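Local coordinates for protein UDP-N-acetylglucosamine 3-dehydrogenase (Acidithiobacillus ferrooxidans, PDB 7BVJ) that catalyses the NAD(+)-dependent oxidation of the glucosamine 3-position of UDP-N-acetylglucosamine to a ketone, a step in the synthesis of the diamino sugar of lipid A, at residues V79-G84 with I104-E109. Sequence-based numbering, arbitrary orientation.
Sequences VAMQAG and IGMAQE
Met81 sets CG opposite its carbonyl carbon (chi1 -75°) and then runs fully extended, whereas Met106 holds CG anti to its backbone N (chi1 -169°) and bends only at the last torsion; the two thioethers thus reach past one another, each crossing the gap to the other helix. The sulfur of Met106 comes up against the root of its counterpart, with Met106 SD 3.5 Å from Met81 CB. More loosely, Met106 SD lies 4.2 Å from Gln82 N. In return the far end of Met81 lies along Ala107: its CE is 3.9 Å from Ala107 CB, and its SD stands 4.1 Å from the same methyl. The closest pair of CA atoms across the two segments is that of Met81 and Ala107, 6.8 Å apart. Two helices of the NAD-binding Rossmann domain meet here side by side: helices 73-82 and 97-110, with strand 86-90 following the first and preceding the second. Cys87 of that strand and Leu114 of strand 114-117 both touch Met81, which is buried between helix and sheet, whereas Met106 is only partly covered; Leu114 also meets Ala107. Helix 73-82 ends just after Met81 in a Schellman motif, with Gly84, at positive phi, as its C-prime residue and Gly84 N bonded to Met81 O at 3.0 Å.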
loop_
_atom_site.group_PDB
_atom_site.type_symbol
_atom_site.label_atom_id
_atom_site.label_comp_id
_atom_site.label_asym_id
_atom_site.label_seq_id
_atom_site.Cartn_x
_atom_site.Cartn_y
_atom_site.Cartn_z
ATOM N N VAL A 79 7.237 16.298 12.219
ATOM C CA VAL A 79 7.879 16.307 13.538
ATOM C C VAL A 79 8.908 15.182 13.638
ATOM O O VAL A 79 10.002 15.361 14.192
ATOM C CB VAL A 79 6.833 16.222 14.666
ATOM C CG1 VAL A 79 7.530 16.136 16.031
ATOM C CG2 VAL A 79 5.901 17.439 14.638
ATOM N N ALA A 80 8.590 14.014 13.070
ATOM C CA ALA A 80 9.482 12.871 13.196
ATOM C C ALA A 80 10.772 13.093 12.414
ATOM O O ALA A 80 11.860 12.770 12.901
ATOM C CB ALA A 80 8.776 11.595 12.745
ATOM N N MET A 81 10.681 13.701 11.233
ATOM C CA MET A 81 11.888 13.955 10.457
ATOM C C MET A 81 12.690 15.124 10.998
ATOM O O MET A 81 13.908 15.170 10.791
ATOM C CB MET A 81 11.548 14.211 8.991
ATOM C CG MET A 81 11.178 12.961 8.227
ATOM S SD MET A 81 10.505 13.347 6.603
ATOM C CE MET A 81 10.152 11.706 6.031
ATOM N N GLN A 82 12.037 16.093 11.648
ATOM C CA GLN A 82 12.793 17.177 12.270
ATOM C C GLN A 82 13.708 16.645 13.361
ATOM O O GLN A 82 14.753 17.240 13.644
ATOM C CB GLN A 82 11.846 18.229 12.848
ATOM C CG GLN A 82 12.568 19.472 13.320
ATOM C CD GLN A 82 13.501 20.022 12.256
ATOM O OE1 GLN A 82 13.080 20.281 11.129
ATOM N NE2 GLN A 82 14.776 20.196 12.606
ATOM N N ALA A 83 13.326 15.529 13.976
ATOM C CA ALA A 83 14.112 14.818 14.971
ATOM C C ALA A 83 15.092 13.814 14.358
ATOM O O ALA A 83 15.607 12.952 15.082
ATOM C CB ALA A 83 13.179 14.092 15.940
ATOM N N GLY A 84 15.351 13.897 13.056
ATOM C CA GLY A 84 16.292 12.982 12.419
ATOM C C GLY A 84 15.895 11.527 12.516
ATOM O O GLY A 84 16.771 10.656 12.572
ATOM N N ILE A 104 9.213 14.648 1.035
ATOM C CA ILE A 104 10.319 14.133 0.229
ATOM C C ILE A 104 11.521 15.067 0.332
ATOM O O ILE A 104 12.652 14.627 0.559
ATOM C CB ILE A 104 9.869 13.933 -1.234
ATOM C CG1 ILE A 104 8.926 12.731 -1.347
ATOM C CG2 ILE A 104 11.067 13.755 -2.160
ATOM C CD1 ILE A 104 8.006 12.793 -2.532
ATOM N N GLY A 105 11.284 16.375 0.205
ATOM C CA GLY A 105 12.382 17.327 0.329
ATOM C C GLY A 105 13.059 17.275 1.689
ATOM O O GLY A 105 14.289 17.212 1.787
ATOM N N MET A 106 12.263 17.313 2.760
ATOM C CA MET A 106 12.838 17.284 4.104
ATOM C C MET A 106 13.603 15.984 4.348
ATOM O O MET A 106 14.647 15.982 5.019
ATOM C CB MET A 106 11.735 17.470 5.141
ATOM C CG MET A 106 12.240 17.729 6.560
ATOM S SD MET A 106 10.974 17.446 7.833
ATOM C CE MET A 106 9.514 17.887 6.919
ATOM N N ALA A 107 13.117 14.874 3.775
ATOM C CA ALA A 107 13.795 13.591 3.925
ATOM C C ALA A 107 15.145 13.619 3.239
ATOM O O ALA A 107 16.155 13.187 3.806
ATOM C CB ALA A 107 12.928 12.460 3.356
ATOM N N GLN A 108 15.179 14.138 2.011
ATOM C CA GLN A 108 16.448 14.223 1.297
ATOM C C GLN A 108 17.430 15.129 2.035
ATOM O O GLN A 108 18.604 14.775 2.201
ATOM C CB GLN A 108 16.208 14.714 -0.127
ATOM C CG GLN A 108 17.102 14.073 -1.153
ATOM C CD GLN A 108 17.370 14.997 -2.309
ATOM O OE1 GLN A 108 16.539 15.846 -2.640
ATOM N NE2 GLN A 108 18.544 14.859 -2.923
ATOM N N GLU A 109 16.961 16.288 2.514
ATOM C CA GLU A 109 17.842 17.175 3.277
ATOM C C GLU A 109 18.385 16.478 4.516
ATOM O O GLU A 109 19.544 16.679 4.890
ATOM C CB GLU A 109 17.119 18.464 3.676
ATOM C CG GLU A 109 18.080 19.625 4.050
ATOM C CD GLU A 109 18.359 19.758 5.557
ATOM O OE1 GLU A 109 17.397 19.899 6.353
ATOM O OE2 GLU A 109 19.551 19.741 5.947
#